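Local coordinates for protein possible thiamine biosynthesis enzyme (Candida albicans, PDB 2X7Q) that is of unknown function but adopts the periplasmic binding protein fold of the SsuA/TauA solute-binding family and may be linked to thiamine biosynthesis, at residues F26-F31 with I241-S246; V49-P52 with G56-I59; I69-T74 with K220-A225; S153-L158 with F179-Y184. The protein carries 1 engineered substitution. All blocks are in the same frame, centred on the assembly; numbering follows the deposited sequence. Where two conformers were deposited one is given.

In a periplasmic binding protein fold, whose relatives typically bind solutes in the cleft between two lobes, contacts 2 and 3 each include a strand of the first five-stranded sheet. Their centres are about 14 Å apart and they touch directly, L58 CD1 lying 3.5 Å from I71 O. Contact 1 joins two helices; about 17 Å from contact 3 between centres, it meets it where L30 CD1 comes 4.2 Å from I71 CG1. Contact 4 joins two helices packed on strand 173-177 of the second sheet. Its centre is about 26 Å from that of contact 3, the two lying on opposite sides of the chain's centre. Along the chain, contact 1 closes a loop that contains the other three.

Contact 1 of 4, residues F26-F31 with I241-S246; sequences FSTPLF and IEYISS
With nearly identical torsions, CG anti to the backbone N at chi1 164° in F31 and 165° in Y243, two aromatic rings reach out from separate helices and meet face on. The result is an offset (parallel-displaced) stack that, in this periplasmic binding protein fold, ties helix 28-35, next after the first strand, to the late helix 237-247. The ring centroids are 3.9 Å apart and the planes are inclined by only 11°. Y243 CE1 stands over the centre of the F31 ring, while F31 CD2 in turn lies above the middle of the Y243 ring. The closest approach, F31 CE2 to Y243 CD1, is 3.4 Å, so the π surfaces are in full van der Waals contact.

A second, smaller meeting lies beside the stack. T28 and I244 cross at about a right angle, and T28 OG1 comes to 3.3 Å from I244 CG1 and equally near I244 CD1. This is no polar match across the interface: the hydroxyl is hydrogen-bonded to H25 O, and its oxygen merely rests on the aliphatic chain as well as near the edge of the tyrosine ring. I244 also packs on W258 of helix 252-259, and T28 on Y233 of helix 216-235, which places this part in the interior.

No direct hydrogen bond joins the two segments, but water does. S27 OG, already bonded to E24 O, accepts from a water at 2.8 Å, and the same water oxygen lies 2.8 Å from Y243 OH.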
loop_
_atom_site.group_PDB
_atom_site.type_symbol
_atom_site.label_atom_id
_atom_site.label_comp_id
_atom_site.label_asym_id
_atom_site.label_seq_id
_atom_site.Cartn_x
_atom_site.Cartn_y
_atom_site.Cartn_z
ATOM N N PHE A 26 -0.218 -3.136 -8.838
ATOM C CA PHE A 26 -1.048 -1.964 -8.566
ATOM C C PHE A 26 -0.551 -0.711 -9.282
ATOM O O PHE A 26 -1.320 0.217 -9.523
ATOM C CB PHE A 26 -1.134 -1.696 -7.061
ATOM C CG PHE A 26 -1.921 -2.725 -6.306
ATOM C CD1 PHE A 26 -1.286 -3.624 -5.465
ATOM C CD2 PHE A 26 -3.297 -2.795 -6.441
ATOM C CE1 PHE A 26 -2.011 -4.573 -4.771
ATOM C CE2 PHE A 26 -4.028 -3.743 -5.750
ATOM C CZ PHE A 26 -3.383 -4.634 -4.914
ATOM N N SER A 27 0.735 -0.687 -9.619
ATOM C CA SER A 27 1.338 0.487 -10.241
ATOM C C SER A 27 1.067 0.534 -11.742
ATOM O O SER A 27 1.520 1.446 -12.433
ATOM C CB SER A 27 2.844 0.511 -9.987
ATOM O OG SER A 27 3.494 -0.532 -10.684
ATOM N N THR A 28 0.324 -0.450 -12.240
ATOM C CA THR A 28 0.032 -0.549 -13.667
ATOM C C THR A 28 -0.526 0.745 -14.273
ATOM O O THR A 28 -0.004 1.228 -15.276
ATOM C CB THR A 28 -0.915 -1.732 -13.972
ATOM O OG1 THR A 28 -0.231 -2.968 -13.738
ATOM C CG2 THR A 28 -1.374 -1.689 -15.415
ATOM N N PRO A 29 -1.587 1.307 -13.669
ATOM C CA PRO A 29 -2.177 2.542 -14.202
ATOM C C PRO A 29 -1.155 3.670 -14.325
ATOM O O PRO A 29 -1.225 4.457 -15.268
ATOM C CB PRO A 29 -3.234 2.901 -13.155
ATOM C CG PRO A 29 -3.604 1.601 -12.538
ATOM C CD PRO A 29 -2.332 0.805 -12.501
ATOM N N LEU A 30 -0.222 3.746 -13.381
ATOM C CA LEU A 30 0.822 4.763 -13.424
ATOM C C LEU A 30 1.667 4.619 -14.683
ATOM O O LEU A 30 2.025 5.610 -15.317
ATOM C CB LEU A 30 1.714 4.671 -12.185
ATOM C CG LEU A 30 1.049 4.915 -10.829
ATOM C CD1 LEU A 30 2.053 4.741 -9.700
ATOM C CD2 LEU A 30 0.430 6.298 -10.786
ATOM N N PHE A 31 1.976 3.379 -15.046
ATOM C CA PHE A 31 2.794 3.105 -16.222
ATOM C C PHE A 31 2.115 3.548 -17.516
ATOM O O PHE A 31 2.713 4.254 -18.327
ATOM C CB PHE A 31 3.143 1.618 -16.296
ATOM C CG PHE A 31 3.635 1.179 -17.645
ATOM C CD1 PHE A 31 4.928 1.466 -18.057
ATOM C CD2 PHE A 31 2.803 0.479 -18.504
ATOM C CE1 PHE A 31 5.378 1.064 -19.300
ATOM C CE2 PHE A 31 3.248 0.073 -19.747
ATOM C CZ PHE A 31 4.538 0.367 -20.146
ATOM N N ILE A 241 -2.313 -7.137 -18.493
ATOM C CA ILE A 241 -1.880 -8.489 -18.169
ATOM C C ILE A 241 -0.511 -8.790 -18.772
ATOM O O ILE A 241 0.338 -9.398 -18.122
ATOM C CB ILE A 241 -2.898 -9.546 -18.648
ATOM C CG1 ILE A 241 -4.238 -9.366 -17.931
ATOM C CG2 ILE A 241 -2.359 -10.945 -18.419
ATOM C CD1 ILE A 241 -5.288 -10.373 -18.341
ATOM N N GLU A 242 -0.304 -8.363 -20.014
ATOM C CA GLU A 242 0.966 -8.574 -20.697
ATOM C C GLU A 242 2.087 -7.793 -20.019
ATOM O O GLU A 242 3.167 -8.323 -19.786
ATOM C CB GLU A 242 0.860 -8.170 -22.170
ATOM C CG GLU A 242 2.129 -8.422 -22.975
ATOM C CD GLU A 242 2.024 -7.934 -24.411
ATOM O OE1 GLU A 242 1.237 -6.997 -24.666
ATOM O OE2 GLU A 242 2.733 -8.483 -25.281
ATOM N N TYR A 243 1.821 -6.527 -19.710
ATOM C CA TYR A 243 2.807 -5.665 -19.066
ATOM C C TYR A 243 3.245 -6.219 -17.716
ATOM O O TYR A 243 4.436 -6.303 -17.429
ATOM C CB TYR A 243 2.241 -4.256 -18.880
ATOM C CG TYR A 243 3.037 -3.399 -17.912
ATOM C CD1 TYR A 243 4.239 -2.820 -18.292
ATOM C CD2 TYR A 243 2.585 -3.174 -16.615
ATOM C CE1 TYR A 243 4.970 -2.040 -17.412
ATOM C CE2 TYR A 243 3.305 -2.394 -15.727
ATOM C CZ TYR A 243 4.496 -1.830 -16.133
ATOM O OH TYR A 243 5.220 -1.056 -15.262
ATOM N N ILE A 244 2.274 -6.589 -16.887
ATOM C CA ILE A 244 2.556 -7.078 -15.542
ATOM C C ILE A 244 3.369 -8.367 -15.564
ATOM O O ILE A 244 4.324 -8.516 -14.807
ATOM C CB ILE A 244 1.259 -7.329 -14.748
ATOM C CG1 ILE A 244 0.472 -6.030 -14.585
ATOM C CG2 ILE A 244 1.572 -7.940 -13.395
ATOM C CD1 ILE A 244 -0.844 -6.201 -13.866
ATOM N N SER A 245 2.990 -9.291 -16.439
ATOM C CA SER A 245 3.628 -10.601 -16.489
ATOM C C SER A 245 4.997 -10.568 -17.166
ATOM O O SER A 245 5.806 -11.473 -16.976
ATOM C CB SER A 245 2.717 -11.614 -17.190
ATOM O OG SER A 245 2.417 -11.207 -18.513
ATOM N N SER A 246 5.256 -9.527 -17.950
ATOM C CA SER A 246 6.508 -9.431 -18.694
ATOM C C SER A 246 7.529 -8.520 -18.012
ATOM O O SER A 246 8.708 -8.530 -18.365
ATOM C CB SER A 246 6.249 -8.954 -20.125
ATOM O OG SER A 246 5.723 -7.640 -20.141
HETATM O O HOH W 1 5.533 -0.959 -12.529
#

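Contact 2 of 4, residues V49-P52 with G56-I59; sequences VKVP and GRLI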
loop_
_atom_site.group_PDB
_atom_site.type_symbol
_atom_site.label_atom_id
_atom_site.label_comp_id
_atom_site.label_asym_id
_atom_site.label_seq_id
_atom_site.Cartn_x
_atom_site.Cartn_y
_atom_site.Cartn_z
ATOM N N VAL A 49 10.279 7.457 -8.897
ATOM C CA VAL A 49 11.272 6.828 -8.035
ATOM C C VAL A 49 10.771 5.474 -7.545
ATOM O O VAL A 49 9.850 5.400 -6.733
ATOM C CB VAL A 49 11.607 7.717 -6.822
ATOM C CG1 VAL A 49 12.567 7.000 -5.884
ATOM C CG2 VAL A 49 12.193 9.046 -7.281
ATOM N N LYS A 50 11.380 4.403 -8.043
ATOM C CA LYS A 50 10.979 3.053 -7.665
ATOM C C LYS A 50 11.397 2.719 -6.234
ATOM O O LYS A 50 12.556 2.895 -5.857
ATOM C CB LYS A 50 11.584 2.032 -8.631
ATOM C CG LYS A 50 11.128 0.598 -8.404
ATOM C CD LYS A 50 11.988 -0.387 -9.180
ATOM C CE LYS A 50 11.989 -0.082 -10.670
ATOM N NZ LYS A 50 12.844 -1.052 -11.424
ATOM N N VAL A 51 10.445 2.227 -5.447
ATOM C CA VAL A 51 10.704 1.826 -4.070
ATOM C C VAL A 51 10.221 0.397 -3.832
ATOM O O VAL A 51 9.086 0.191 -3.413
ATOM C CB VAL A 51 10.014 2.783 -3.074
ATOM C CG1 VAL A 51 10.340 2.389 -1.639
ATOM C CG2 VAL A 51 10.435 4.224 -3.345
ATOM N N PRO A 52 11.088 -0.592 -4.105
ATOM C CA PRO A 52 10.776 -2.023 -3.980
ATOM C C PRO A 52 10.441 -2.492 -2.563
ATOM O O PRO A 52 9.876 -3.578 -2.429
ATOM C CB PRO A 52 12.075 -2.711 -4.428
ATOM C CG PRO A 52 12.809 -1.697 -5.223
ATOM C CD PRO A 52 12.457 -0.375 -4.607
ATOM N N GLY A 56 7.094 2.008 3.922
ATOM C CA GLY A 56 7.995 2.432 4.977
ATOM C C GLY A 56 8.995 3.461 4.487
ATOM O O GLY A 56 9.222 4.480 5.140
ATOM N N ARG A 57 9.589 3.197 3.326
ATOM C CA ARG A 57 10.574 4.101 2.746
ATOM C C ARG A 57 9.882 5.286 2.083
ATOM O O ARG A 57 10.436 6.383 2.018
ATOM C CB ARG A 57 11.450 3.366 1.727
ATOM C CG ARG A 57 12.657 4.168 1.251
ATOM C CD ARG A 57 13.301 3.554 0.016
ATOM N NE ARG A 57 14.524 4.258 -0.365
ATOM C CZ ARG A 57 15.176 4.068 -1.509
ATOM N NH1 ARG A 57 14.724 3.198 -2.404
ATOM N NH2 ARG A 57 16.280 4.753 -1.766
ATOM N N LEU A 58 8.670 5.053 1.588
ATOM C CA LEU A 58 7.868 6.110 0.982
ATOM C C LEU A 58 7.689 7.283 1.940
ATOM O O LEU A 58 7.870 8.438 1.558
ATOM C CB LEU A 58 6.499 5.572 0.555
ATOM C CG LEU A 58 6.482 4.489 -0.526
ATOM C CD1 LEU A 58 5.051 4.119 -0.892
ATOM C CD2 LEU A 58 7.244 4.953 -1.753
ATOM N N ILE A 59 7.335 6.980 3.186
ATOM C CA ILE A 59 7.150 8.015 4.196
ATOM C C ILE A 59 8.469 8.722 4.506
ATOM O O ILE A 59 8.503 9.940 4.685
ATOM C CB ILE A 59 6.552 7.445 5.498
ATOM C CG1 ILE A 59 5.194 6.795 5.227
ATOM C CG2 ILE A 59 6.416 8.540 6.546
ATOM C CD1 ILE A 59 4.550 6.190 6.455
#
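V51 splits its two methyl groups between neighbouring residues of the helix: CG2 meets L58 and CG1 meets R57. On the buried side, L58 CD2 packs 3.6 Å from V51 CG2 and 3.8 Å from V51 CB, and both residues also rest on A20 of strand 17-21, so the branches close over the sheet. V51 is just past the end of strand 46-50. Helix 55-63 is the crossover helix of the beta-alpha-beta unit between strands 46-50 and 69-73, and the contact packs its first turn on the end of the first strand.

The methylenes of R57 fit as snugly as the leucine. With CG trans to N (chi1 -170°) and extended as far as NE, the chain passes obliquely across V51, its CD lying 3.6 Å and its CB 3.7 Å from V51 CG1. The packing loosens at the guanidinium, which continues into an exposed position, where NH1 stays 4.1 Å from K50 O, too far for a hydrogen bond, and forms a long, weak ion pair with E53.

Across this contact the arginine appears to contribute mainly its methylenes. Cohesion here is apolar, while the charge remains at the solvent side and probably adds little to the grip between the segments.

Contact 3 of 4, residues I69-T74 with K220-A225; sequences IAIGLT and KNFIDA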
loop_
_atom_site.group_PDB
_atom_site.type_symbol
_atom_site.label_atom_id
_atom_site.label_comp_id
_atom_site.label_asym_id
_atom_site.label_seq_id
_atom_site.Cartn_x
_atom_site.Cartn_y
_atom_site.Cartn_z
ATOM N N ILE A 69 5.499 13.183 -4.048
ATOM C CA ILE A 69 4.310 12.350 -3.909
ATOM C C ILE A 69 4.678 10.882 -3.688
ATOM O O ILE A 69 5.688 10.401 -4.210
ATOM C CB ILE A 69 3.394 12.467 -5.150
ATOM C CG1 ILE A 69 2.973 13.922 -5.367
ATOM C CG2 ILE A 69 2.174 11.574 -5.008
ATOM C CD1 ILE A 69 2.016 14.118 -6.522
ATOM N N ALA A 70 3.857 10.179 -2.912
ATOM C CA ALA A 70 4.065 8.755 -2.660
ATOM C C ALA A 70 2.762 7.975 -2.801
ATOM O O ALA A 70 1.732 8.382 -2.266
ATOM C CB ALA A 70 4.675 8.538 -1.287
ATOM N N ILE A 71 2.812 6.863 -3.530
ATOM C CA ILE A 71 1.654 5.988 -3.685
ATOM C C ILE A 71 1.870 4.712 -2.874
ATOM O O ILE A 71 2.575 3.802 -3.317
ATOM C CB ILE A 71 1.433 5.597 -5.160
ATOM C CG1 ILE A 71 1.565 6.818 -6.074
ATOM C CG2 ILE A 71 0.078 4.923 -5.343
ATOM C CD1 ILE A 71 0.261 7.547 -6.321
ATOM N N GLY A 72 1.267 4.640 -1.690
ATOM C CA GLY A 72 1.482 3.508 -0.805
ATOM C C GLY A 72 0.233 3.007 -0.106
ATOM O O GLY A 72 -0.875 3.468 -0.383
ATOM N N LEU A 73 0.414 2.055 0.804
ATOM C CA LEU A 73 -0.708 1.460 1.523
ATOM C C LEU A 73 -1.381 2.464 2.456
ATOM O O LEU A 73 -0.719 3.302 3.067
ATOM C CB LEU A 73 -0.257 0.221 2.303
ATOM C CG LEU A 73 0.344 -0.912 1.467
ATOM C CD1 LEU A 73 0.825 -2.050 2.356
ATOM C CD2 LEU A 73 -0.658 -1.419 0.440
ATOM N N THR A 74 -2.703 2.367 2.558
ATOM C CA THR A 74 -3.492 3.298 3.354
ATOM C C THR A 74 -3.089 3.317 4.826
ATOM O O THR A 74 -2.800 4.378 5.374
ATOM C CB THR A 74 -4.998 2.985 3.249
ATOM O OG1 THR A 74 -5.412 3.067 1.878
ATOM C CG2 THR A 74 -5.810 3.966 4.077
ATOM N N LYS A 220 -2.387 18.425 -8.637
ATOM C CA LYS A 220 -3.738 18.250 -9.168
ATOM C C LYS A 220 -3.699 17.629 -10.562
ATOM O O LYS A 220 -4.397 16.650 -10.841
ATOM C CB LYS A 220 -4.490 19.586 -9.213
ATOM C CG LYS A 220 -5.884 19.498 -9.838
ATOM C CD LYS A 220 -6.521 20.877 -9.970
ATOM C CE LYS A 220 -7.879 20.798 -10.669
ATOM N NZ LYS A 220 -7.763 20.177 -12.029
ATOM N N ASN A 221 -2.887 18.212 -11.439
ATOM C CA ASN A 221 -2.726 17.701 -12.796
ATOM C C ASN A 221 -2.212 16.262 -12.811
ATOM O O ASN A 221 -2.599 15.460 -13.660
ATOM C CB ASN A 221 -1.792 18.605 -13.607
ATOM C CG ASN A 221 -2.464 19.886 -14.052
ATOM O OD1 ASN A 221 -3.239 19.895 -15.007
ATOM N ND2 ASN A 221 -2.177 20.975 -13.352
ATOM N N PHE A 222 -1.326 15.943 -11.871
ATOM C CA PHE A 222 -0.813 14.585 -11.742
ATOM C C PHE A 222 -1.947 13.615 -11.433
ATOM O O PHE A 222 -2.044 12.550 -12.039
ATOM C CB PHE A 222 0.255 14.510 -10.648
ATOM C CG PHE A 222 0.667 13.107 -10.298
ATOM C CD1 PHE A 222 1.550 12.407 -11.106
ATOM C CD2 PHE A 222 0.175 12.491 -9.160
ATOM C CE1 PHE A 222 1.930 11.115 -10.784
ATOM C CE2 PHE A 222 0.552 11.201 -8.834
ATOM C CZ PHE A 222 1.428 10.512 -9.647
ATOM N N ILE A 223 -2.802 13.991 -10.487
ATOM C CA ILE A 223 -3.946 13.167 -10.118
ATOM C C ILE A 223 -4.884 12.979 -11.306
ATOM O O ILE A 223 -5.386 11.880 -11.542
ATOM C CB ILE A 223 -4.724 13.777 -8.937
ATOM C CG1 ILE A 223 -3.833 13.852 -7.694
ATOM C CG2 ILE A 223 -5.973 12.965 -8.647
ATOM C CD1 ILE A 223 -4.531 14.413 -6.474
ATOM N N ASP A 224 -5.114 14.055 -12.052
ATOM C CA ASP A 224 -5.951 13.990 -13.245
ATOM C C ASP A 224 -5.339 13.051 -14.283
ATOM O O ASP A 224 -6.050 12.315 -14.961
ATOM C CB ASP A 224 -6.154 15.383 -13.844
ATOM C CG ASP A 224 -7.022 16.268 -12.975
ATOM O OD1 ASP A 224 -7.684 15.740 -12.060
ATOM O OD2 ASP A 224 -7.056 17.493 -13.212
ATOM N N ALA A 225 -4.015 13.078 -14.398
ATOM C CA ALA A 225 -3.310 12.203 -15.328
ATOM C C ALA A 225 -3.454 10.749 -14.891
ATOM O O ALA A 225 -3.620 9.856 -15.720
ATOM C CB ALA A 225 -1.844 12.592 -15.415
#
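The F222 ring meets two isoleucines of strand 69-73 at different angles: I71 CD1 stands at its edge, near the ring plane, whereas I69 CD1 comes in obliquely. The oblique approach is the closer, I69 CD1 to F222 CD2 being 3.6 Å, and the I69 CG2 branch adds a more distant touch 4.2 Å from F222 CE2. At the edge, I71 CD1 is 4.4 Å from F222 CE2, a looser fit. Both methyls are nearest the CD2–CE2 side of the ring, I69 CD1 well off its plane and I71 CD1 close to it.

A chi1 of 170° turns the F222 ring away from its own backbone N and sends it from the helix toward the strand, while I69 slides past it in the reverse direction. I71 is less relaxed: its chi2 of -91° lies about 30° from a staggered value. All three residues are buried and no hydrogen bond crosses between the segments, so dispersion and exclusion of water hold this junction.

Polar chemistry is kept on the far side of the helix. K220 NZ donates to D224 OD2 at 3.0 Å, one turn on, in a salt bridge that uses the syn lone pair of the carboxylate.

The contact is helix-on-sheet packing of the kind expected in an alpha/beta binding-protein lobe. Helix 216-235 lies against one side of the sheet, where F222 also touches L17 and V19 of strand 17-21 and both isoleucines touch V205 of strand 203-208. A70 faces helix 55-63 through L58 and L62.

Contact 4 of 4, residues S153-L158 with F179-Y184; sequences SNFKNL and FTSKKY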
loop_
_atom_site.group_PDB
_atom_site.type_symbol
_atom_site.label_atom_id
_atom_site.label_comp_id
_atom_site.label_asym_id
_atom_site.label_seq_id
_atom_site.Cartn_x
_atom_site.Cartn_y
_atom_site.Cartn_z
ATOM N N SER A 153 13.612 -7.790 6.608
ATOM C CA SER A 153 13.893 -6.820 5.547
ATOM C C SER A 153 13.167 -7.093 4.229
ATOM O O SER A 153 12.367 -6.272 3.779
ATOM C CB SER A 153 15.402 -6.701 5.307
ATOM O OG SER A 153 15.688 -5.718 4.327
ATOM N N ASN A 154 13.447 -8.237 3.609
ATOM C CA ASN A 154 12.902 -8.522 2.283
ATOM C C ASN A 154 12.036 -9.781 2.189
ATOM O O ASN A 154 11.962 -10.578 3.127
ATOM C CB ASN A 154 14.020 -8.559 1.233
ATOM C CG ASN A 154 15.050 -9.632 1.514
ATOM O OD1 ASN A 154 14.742 -10.823 1.505
ATOM N ND2 ASN A 154 16.286 -9.214 1.757
ATOM N N PHE A 155 11.396 -9.949 1.035
ATOM C CA PHE A 155 10.456 -11.042 0.806
ATOM C C PHE A 155 11.121 -12.415 0.826
ATOM O O PHE A 155 10.562 -13.371 1.366
ATOM C CB PHE A 155 9.717 -10.830 -0.520
ATOM C CG PHE A 155 8.647 -11.850 -0.792
ATOM C CD1 PHE A 155 8.414 -12.300 -2.081
ATOM C CD2 PHE A 155 7.875 -12.358 0.240
ATOM C CE1 PHE A 155 7.428 -13.237 -2.336
ATOM C CE2 PHE A 155 6.891 -13.296 -0.010
ATOM C CZ PHE A 155 6.668 -13.736 -1.300
ATOM N N LYS A 156 12.308 -12.514 0.236
ATOM C CA LYS A 156 13.022 -13.785 0.187
ATOM C C LYS A 156 13.420 -14.254 1.585
ATOM O O LYS A 156 13.215 -15.415 1.940
ATOM C CB LYS A 156 14.263 -13.689 -0.703
ATOM C CG LYS A 156 15.032 -15.002 -0.813
ATOM C CD LYS A 156 16.293 -14.858 -1.652
ATOM C CE LYS A 156 17.050 -16.178 -1.736
ATOM N N ASN A 157 13.995 -13.347 2.369
ATOM C CA ASN A 157 14.373 -13.655 3.742
ATOM C C ASN A 157 13.182 -14.164 4.550
ATOM O O ASN A 157 13.330 -15.026 5.413
ATOM C CB ASN A 157 14.989 -12.426 4.420
ATOM C CG ASN A 157 16.399 -12.146 3.952
ATOM O OD1 ASN A 157 16.990 -12.941 3.225
ATOM N ND2 ASN A 157 16.949 -11.012 4.372
ATOM N N LEU A 158 12.003 -13.623 4.263
ATOM C CA LEU A 158 10.778 -14.052 4.927
ATOM C C LEU A 158 10.453 -15.504 4.591
ATOM O O LEU A 158 10.040 -16.270 5.457
ATOM C CB LEU A 158 9.609 -13.145 4.539
ATOM C CG LEU A 158 9.624 -11.730 5.120
ATOM C CD1 LEU A 158 8.582 -10.854 4.444
ATOM C CD2 LEU A 158 9.403 -11.762 6.627
ATOM N N PHE A 179 -1.364 -12.449 -4.400
ATOM C CA PHE A 179 -0.921 -12.729 -5.764
ATOM C C PHE A 179 0.591 -12.637 -5.926
ATOM O O PHE A 179 1.156 -13.198 -6.863
ATOM C CB PHE A 179 -1.629 -11.816 -6.767
ATOM C CG PHE A 179 -3.092 -12.115 -6.926
ATOM C CD1 PHE A 179 -3.516 -13.141 -7.754
ATOM C CD2 PHE A 179 -4.043 -11.375 -6.245
ATOM C CE1 PHE A 179 -4.862 -13.421 -7.900
ATOM C CE2 PHE A 179 -5.390 -11.648 -6.385
ATOM C CZ PHE A 179 -5.801 -12.673 -7.214
ATOM N N THR A 180 1.242 -11.930 -5.010
ATOM C CA THR A 180 2.694 -11.828 -5.019
ATOM C C THR A 180 3.311 -13.089 -4.420
ATOM O O THR A 180 4.431 -13.469 -4.758
ATOM C CB THR A 180 3.176 -10.589 -4.234
ATOM O OG1 THR A 180 2.608 -9.405 -4.807
ATOM C CG2 THR A 180 4.692 -10.485 -4.270
ATOM N N SER A 181 2.559 -13.737 -3.536
ATOM C CA SER A 181 3.018 -14.943 -2.857
ATOM C C SER A 181 2.554 -16.202 -3.581
ATOM O O SER A 181 3.066 -17.293 -3.336
ATOM C CB SER A 181 2.499 -14.968 -1.418
ATOM O OG SER A 181 2.850 -13.789 -0.714
ATOM N N LYS A 182 1.581 -16.043 -4.471
ATOM C CA LYS A 182 0.973 -17.178 -5.152
ATOM C C LYS A 182 2.004 -18.014 -5.902
ATOM O O LYS A 182 1.933 -19.242 -5.900
ATOM C CB LYS A 182 -0.129 -16.706 -6.102
ATOM C CG LYS A 182 -0.970 -17.830 -6.683
ATOM C CD LYS A 182 -2.134 -17.287 -7.494
ATOM C CE LYS A 182 -3.074 -18.399 -7.920
ATOM N NZ LYS A 182 -2.399 -19.415 -8.768
ATOM N N LYS A 183 2.959 -17.343 -6.538
ATOM C CA LYS A 183 4.019 -18.028 -7.270
ATOM C C LYS A 183 4.723 -19.063 -6.398
ATOM O O LYS A 183 5.054 -20.153 -6.861
ATOM C CB LYS A 183 5.046 -17.024 -7.800
ATOM C CG LYS A 183 6.323 -17.674 -8.321
ATOM C CD LYS A 183 7.368 -16.628 -8.687
ATOM C CE LYS A 183 8.676 -17.266 -9.125
ATOM N NZ LYS A 183 9.698 -16.257 -9.505
ATOM N N TYR A 184 4.943 -18.719 -5.134
ATOM C CA TYR A 184 5.707 -19.577 -4.235
ATOM C C TYR A 184 4.841 -20.621 -3.536
ATOM O O TYR A 184 5.356 -21.514 -2.869
ATOM C CB TYR A 184 6.493 -18.735 -3.227
ATOM C CG TYR A 184 7.491 -17.813 -3.888
ATOM C CD1 TYR A 184 8.755 -18.266 -4.245
ATOM C CD2 TYR A 184 7.163 -16.494 -4.175
ATOM C CE1 TYR A 184 9.667 -17.426 -4.858
ATOM C CE2 TYR A 184 8.068 -15.647 -4.787
ATOM C CZ TYR A 184 9.318 -16.118 -5.125
ATOM O OH TYR A 184 10.224 -15.281 -5.734
#
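Aromatic contact comes first: the F155 ring, carried at the first turn of helix 155-162, meets Y184 of helix 178-186. Their planes stand at 81° and the centroids 5.5 Å apart, and the approach is oblique. F155 CE1 does the touching, at 3.5 Å from Y184 CE2 and 3.7 Å from Y184 CD2. F155 holds CG opposite its main-chain nitrogen (chi1 -175°), which directs the ring toward helix 178-186. It also stacks on W176, and R159 makes cation-pi contacts with both F155 and Y184, so a single guanidinium serves the two rings.

Contacts with polar atoms are weaker in kind. F155 CZ lies 3.9 Å from S181 OG and F155 CE1 lies 3.9 Å from T180 O, without any hydrogen bond between the segments. The hydroxyls find their partners elsewhere: S181 OG bonds to E177 O, and T180 OG1 to E177 OE1 and Y250 OH.

Hydrogen bonds instead shape each helix. N154 is the N-cap of helix 155-162, its OD1 accepting from N157 N at 2.8 Å and a nearly straight 170°. In the other segment the helix kinks, and Y184 N bonds to S181 O, three residues back.

Both helices pack on strand 173-177 of the second sheet: helix 155-162 precedes it in the chain, helix 178-186 leaves it directly, and the strand lends F174 to F155 and W176 to F155 and S181. Salt bridges from K182 to D254 and from K183 to D249 link helix 178-186 to the region of helices 237-247 and 252-259.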